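Local structure of ftsY (Mycoplasma mycoides, 1ZU4) at residues E230-I235 with D255-I260; V234-T239 with L261-S266. The protein is the NG-domain fragment of a signal recognition particle receptor, pairing a helical bundle with a P-loop NTPase-type domain of the SRP54 family. One frame throughout, in Å; residues are numbered along the deposited sequence.

Interaction 1: E230-I235 with D255-I260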
loop_
_atom_site.group_PDB
_atom_site.type_symbol
_atom_site.label_atom_id
_atom_site.label_comp_id
_atom_site.label_asym_id
_atom_site.label_seq_id
_atom_site.Cartn_x
_atom_site.Cartn_y
_atom_site.Cartn_z
ATOM N N GLU A 230 8.357 10.971 -0.181
ATOM C CA GLU A 230 7.962 9.571 -0.270
ATOM C C GLU A 230 8.133 9.086 -1.705
ATOM O O GLU A 230 7.965 9.854 -2.657
ATOM C CB GLU A 230 6.467 9.402 0.146
ATOM C CG GLU A 230 6.160 9.844 1.639
ATOM C CD GLU A 230 6.656 8.861 2.667
ATOM O OE1 GLU A 230 6.994 7.692 2.331
ATOM O OE2 GLU A 230 6.680 9.263 3.858
ATOM N N VAL A 231 8.415 7.792 -1.830
ATOM C CA VAL A 231 8.469 7.071 -3.092
ATOM C C VAL A 231 7.575 5.857 -2.842
ATOM O O VAL A 231 7.939 4.929 -2.103
ATOM C CB VAL A 231 9.967 6.653 -3.456
ATOM C CG1 VAL A 231 10.029 5.886 -4.782
ATOM C CG2 VAL A 231 10.874 7.877 -3.545
ATOM N N LEU A 232 6.381 5.883 -3.431
ATOM C CA LEU A 232 5.363 4.961 -3.019
ATOM C C LEU A 232 5.108 3.903 -4.095
ATOM O O LEU A 232 4.751 4.204 -5.231
ATOM C CB LEU A 232 4.078 5.702 -2.592
ATOM C CG LEU A 232 4.212 6.675 -1.393
ATOM C CD1 LEU A 232 2.988 7.569 -1.281
ATOM C CD2 LEU A 232 4.450 5.959 -0.052
ATOM N N LEU A 233 5.343 2.653 -3.710
ATOM C CA LEU A 233 5.094 1.495 -4.571
ATOM C C LEU A 233 3.665 0.920 -4.467
ATOM O O LEU A 233 3.159 0.683 -3.380
ATOM C CB LEU A 233 6.144 0.421 -4.216
ATOM C CG LEU A 233 6.164 -0.897 -5.012
ATOM C CD1 LEU A 233 6.417 -0.564 -6.436
ATOM C CD2 LEU A 233 7.238 -1.891 -4.451
ATOM N N VAL A 234 3.011 0.649 -5.591
ATOM C CA VAL A 234 1.638 0.161 -5.577
ATOM C C VAL A 234 1.682 -1.355 -5.685
ATOM O O VAL A 234 2.317 -1.931 -6.566
ATOM C CB VAL A 234 0.749 0.777 -6.703
ATOM C CG1 VAL A 234 -0.641 0.145 -6.716
ATOM C CG2 VAL A 234 0.581 2.279 -6.506
ATOM N N ILE A 235 1.031 -2.006 -4.752
ATOM C CA ILE A 235 0.872 -3.428 -4.880
ATOM C C ILE A 235 -0.600 -3.671 -4.933
ATOM O O ILE A 235 -1.315 -3.255 -4.024
ATOM C CB ILE A 235 1.460 -4.178 -3.653
ATOM C CG1 ILE A 235 2.971 -3.903 -3.542
ATOM C CG2 ILE A 235 1.180 -5.651 -3.800
ATOM C CD1 ILE A 235 3.622 -4.493 -2.290
ATOM N N ASP A 255 14.280 3.533 -4.674
ATOM C CA ASP A 255 14.407 3.549 -3.234
ATOM C C ASP A 255 13.039 3.881 -2.630
ATOM O O ASP A 255 12.696 5.041 -2.406
ATOM C CB ASP A 255 15.523 4.499 -2.781
ATOM C CG ASP A 255 16.934 4.000 -3.212
ATOM O OD1 ASP A 255 17.337 2.867 -2.874
ATOM O OD2 ASP A 255 17.659 4.771 -3.879
ATOM N N VAL A 256 12.287 2.813 -2.382
ATOM C CA VAL A 256 10.865 2.854 -2.059
ATOM C C VAL A 256 10.783 3.159 -0.578
ATOM O O VAL A 256 11.532 2.554 0.198
ATOM C CB VAL A 256 10.198 1.464 -2.364
ATOM C CG1 VAL A 256 8.731 1.382 -1.812
ATOM C CG2 VAL A 256 10.257 1.109 -3.905
ATOM N N SER A 257 9.933 4.107 -0.182
ATOM C CA SER A 257 9.810 4.493 1.261
ATOM C C SER A 257 8.544 3.927 1.853
ATOM O O SER A 257 8.428 3.869 3.071
ATOM C CB SER A 257 9.777 6.041 1.456
ATOM O OG SER A 257 8.645 6.595 0.755
ATOM N N GLY A 258 7.602 3.473 1.006
ATOM C CA GLY A 258 6.371 2.931 1.491
ATOM C C GLY A 258 5.536 2.289 0.394
ATOM O O GLY A 258 5.850 2.375 -0.794
ATOM N N ILE A 259 4.456 1.668 0.807
ATOM C CA ILE A 259 3.574 0.881 -0.071
ATOM C C ILE A 259 2.115 1.404 -0.004
ATOM O O ILE A 259 1.606 1.773 1.059
ATOM C CB ILE A 259 3.577 -0.637 0.331
ATOM C CG1 ILE A 259 4.989 -1.292 0.292
ATOM C CG2 ILE A 259 2.603 -1.492 -0.507
ATOM C CD1 ILE A 259 5.715 -1.157 -0.974
ATOM N N ILE A 260 1.450 1.360 -1.149
ATOM C CA ILE A 260 0.029 1.570 -1.289
ATOM C C ILE A 260 -0.537 0.216 -1.729
ATOM O O ILE A 260 -0.255 -0.217 -2.810
ATOM C CB ILE A 260 -0.291 2.611 -2.388
ATOM C CG1 ILE A 260 0.396 3.987 -2.079
ATOM C CG2 ILE A 260 -1.781 2.804 -2.527
ATOM C CD1 ILE A 260 0.030 5.045 -3.138
#

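Interaction 2: V234-T239 with L261-S266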
loop_
_atom_site.group_PDB
_atom_site.type_symbol
_atom_site.label_atom_id
_atom_site.label_comp_id
_atom_site.label_asym_id
_atom_site.label_seq_id
_atom_site.Cartn_x
_atom_site.Cartn_y
_atom_site.Cartn_z
ATOM N N VAL A 234 3.011 0.649 -5.591
ATOM C CA VAL A 234 1.638 0.161 -5.577
ATOM C C VAL A 234 1.682 -1.355 -5.685
ATOM O O VAL A 234 2.317 -1.931 -6.566
ATOM C CB VAL A 234 0.749 0.777 -6.703
ATOM C CG1 VAL A 234 -0.641 0.145 -6.716
ATOM C CG2 VAL A 234 0.581 2.279 -6.506
ATOM N N ILE A 235 1.031 -2.006 -4.752
ATOM C CA ILE A 235 0.872 -3.428 -4.880
ATOM C C ILE A 235 -0.600 -3.671 -4.933
ATOM O O ILE A 235 -1.315 -3.255 -4.024
ATOM C CB ILE A 235 1.460 -4.178 -3.653
ATOM C CG1 ILE A 235 2.971 -3.903 -3.542
ATOM C CG2 ILE A 235 1.180 -5.651 -3.800
ATOM C CD1 ILE A 235 3.622 -4.493 -2.290
ATOM N N ASP A 236 -1.028 -4.369 -5.970
ATOM C CA ASP A 236 -2.379 -4.975 -6.089
ATOM C C ASP A 236 -2.617 -6.232 -5.227
ATOM O O ASP A 236 -2.149 -7.362 -5.561
ATOM C CB ASP A 236 -2.609 -5.335 -7.579
ATOM C CG ASP A 236 -4.031 -5.745 -7.897
ATOM O OD1 ASP A 236 -4.829 -6.162 -7.016
ATOM O OD2 ASP A 236 -4.370 -5.658 -9.093
ATOM N N ALA A 237 -3.397 -6.071 -4.151
ATOM C CA ALA A 237 -3.643 -7.195 -3.233
ATOM C C ALA A 237 -4.265 -8.449 -3.897
ATOM O O ALA A 237 -4.043 -9.600 -3.432
ATOM C CB ALA A 237 -4.469 -6.759 -2.039
ATOM N N THR A 238 -5.048 -8.250 -4.955
ATOM C CA THR A 238 -5.650 -9.407 -5.630
ATOM C C THR A 238 -4.617 -10.343 -6.261
ATOM O O THR A 238 -4.977 -11.444 -6.674
ATOM C CB THR A 238 -6.736 -9.029 -6.675
ATOM O OG1 THR A 238 -6.111 -8.453 -7.823
ATOM C CG2 THR A 238 -7.713 -8.017 -6.086
ATOM N N THR A 239 -3.355 -9.918 -6.326
ATOM C CA THR A 239 -2.298 -10.748 -6.904
ATOM C C THR A 239 -1.630 -11.613 -5.880
ATOM O O THR A 239 -0.948 -12.557 -6.237
ATOM C CB THR A 239 -1.245 -9.959 -7.687
ATOM O OG1 THR A 239 -0.646 -8.936 -6.866
ATOM C CG2 THR A 239 -1.889 -9.334 -8.923
ATOM N N LEU A 261 -1.328 -0.413 -0.871
ATOM C CA LEU A 261 -1.937 -1.726 -1.081
ATOM C C LEU A 261 -3.355 -1.491 -1.606
ATOM O O LEU A 261 -4.184 -1.017 -0.887
ATOM C CB LEU A 261 -2.019 -2.465 0.275
ATOM C CG LEU A 261 -2.561 -3.907 0.187
ATOM C CD1 LEU A 261 -1.716 -4.794 -0.743
ATOM C CD2 LEU A 261 -2.714 -4.537 1.570
ATOM N N THR A 262 -3.606 -1.819 -2.866
ATOM C CA THR A 262 -4.881 -1.553 -3.507
ATOM C C THR A 262 -5.688 -2.803 -3.611
ATOM O O THR A 262 -5.151 -3.927 -3.452
ATOM C CB THR A 262 -4.687 -1.025 -4.940
ATOM O OG1 THR A 262 -3.971 -2.003 -5.709
ATOM C CG2 THR A 262 -3.911 0.287 -4.925
ATOM N N LYS A 263 -6.990 -2.609 -3.864
ATOM C CA LYS A 263 -7.911 -3.709 -4.166
ATOM C C LYS A 263 -8.082 -4.693 -3.064
ATOM O O LYS A 263 -8.452 -5.837 -3.314
ATOM C CB LYS A 263 -7.537 -4.418 -5.483
ATOM C CG LYS A 263 -7.862 -3.528 -6.681
ATOM C CD LYS A 263 -7.444 -4.118 -8.012
ATOM C CE LYS A 263 -7.242 -2.999 -9.017
ATOM N NZ LYS A 263 -8.484 -2.102 -9.109
ATOM N N MET A 264 -7.866 -4.253 -1.827
ATOM C CA MET A 264 -8.069 -5.147 -0.700
ATOM C C MET A 264 -9.460 -5.761 -0.725
ATOM O O MET A 264 -9.616 -6.942 -0.461
ATOM C CB MET A 264 -7.827 -4.431 0.627
ATOM C CG MET A 264 -7.500 -5.405 1.781
ATOM S SD MET A 264 -6.195 -6.649 1.480
ATOM C CE MET A 264 -6.799 -8.017 2.483
ATOM N N ASP A 265 -10.467 -4.938 -1.031
ATOM C CA ASP A 265 -11.878 -5.361 -1.119
ATOM C C ASP A 265 -12.148 -6.594 -1.995
ATOM O O ASP A 265 -13.145 -7.314 -1.772
ATOM C CB ASP A 265 -12.773 -4.191 -1.575
ATOM C CG ASP A 265 -12.457 -3.709 -2.992
ATOM O OD1 ASP A 265 -11.270 -3.534 -3.315
ATOM O OD2 ASP A 265 -13.390 -3.457 -3.790
ATOM N N SER A 266 -11.275 -6.824 -2.975
ATOM C CA SER A 266 -11.441 -7.863 -3.992
ATOM C C SER A 266 -10.610 -9.103 -3.632
ATOM O O SER A 266 -10.645 -10.124 -4.333
ATOM C CB SER A 266 -10.989 -7.333 -5.371
ATOM O OG SER A 266 -11.495 -6.030 -5.649
#

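Interaction 1: E230-I235 with D255-I260
Leu233 and Ile260 mark the parallel pairing of strands 230-236 and 258-262, the two strands of a beta-alpha-beta unit in the central sheet of the P-loop NTPase fold. The evidence is the ladder itself: Ile260 N donates to Leu233 O at 2.9 Å, nearly straight at 171°, while Leu233 N takes Gly258 O and Ile235 N takes Ile260 O. On the face carrying Leu233 the packing is close. Ile259 lies beside Leu233 and points the same way, bringing its CD1 to 3.6 Å from Leu233 CB, and Ile235 CD1 rests on Ile259 CG2 at the same 3.6 Å. Ala247 and Phe250 of helix 241-250 cover Leu233 here. The face with Leu232 and Ile260 is more relaxed, Leu232 CB meeting Ile260 CG1 at 4.1 Å beneath Met125 of helix 118-131.

Residues 255-257 precede strand 258-262 and are loop. The exposed Asp255 leads its side chain away from 230-235, although its carbonyl O sits 3.3 Å from Val231 CB. Ser257 OG is set between its own N and carbonyl carbon (chi1 60°), which brings it to both Val231 N, from which it accepts at 2.9 Å, and Glu230 OE1. That carboxylate oxygen, also salt-bridged to Lys285, receives Ser257 OG at 2.5 Å on its anti side, 34° out of plane.

Interaction 2: V234-T239 with L261-S266
Asp236 and Lys263 meet where the paired strands end, Asp236 as the last residue of its strand and Lys263 just after the other, with the lysine chain passing obliquely across the carboxylate. Lys263 CB lies 3.6 Å from Asp236 OD1 and also touches Thr238 CG2; CG stays near the same oxygen. Lys263 CD reaches both oxygens, at 3.5 Å from Asp236 OD1 and slightly farther from OD2. Lys263 CE then lies 3.9 Å from Asp236 OD2, after which the chain bends (chi4 -54°) and leaves Lys263 NZ 5.4 Å from it. The methylenes therefore make the contact; the charged atoms do not touch, so no salt bridge is made.

The carboxylate is held from its own side. Asp236 OD1 accepts from Thr238 N, which makes an Asx turn, and from Thr238 OG1 at 2.7 Å; both donors come from one face of the carboxylate plane, the hydroxyl from 43° above it. This turn starts the 3-10 segment 237-239.

Before it, the strands finish as parallel neighbours in the P-loop NTPase sheet: Thr262 N binds Ile235 O, and Ala237 N binds Thr262 O at 2.9 Å. The run Thr262-Lys263-Met264-Asp265 has the TKxD sequence of the G4 motif of this family, and a positive phi at Lys263 (63°) turns the chain out of the strand.

Ala237 CB touches Leu261 CD1 at 3.6 Å and, a little farther, Met264 SD, besides the carbonyl O of Thr262. Val234 CG1 meets Thr262 CG2, the side chains crossing at about a right angle near Ser121 of helix 118-131. At the exposed end, Thr238 CG2 presses on Ser266 CB at 3.4 Å, tighter than usual van der Waals contact.

In the fold
Followed from the N terminus, the chain enters strand 230-236, flanked in the sheet by strand 106-111, runs on through 237-239, passes along helix 241-250 and returns in strand 258-262. Interaction 1 closes this loop along most of the strands' length and interaction 2 at their C-terminal ends, their centres 14 Å apart. The two closures cross rather than nest, because 234-239 starts after 230-235 but before 255-260, and 261-266 follows 255-260, as parallel pairing demands. Val234 pairs with Ile260 and Ile235 with Leu261, so the register carries on from one contact to the next. Beyond strand 258-262 the sheet continues to strand 284-288, and Met264 reaches Met11 near the N terminus.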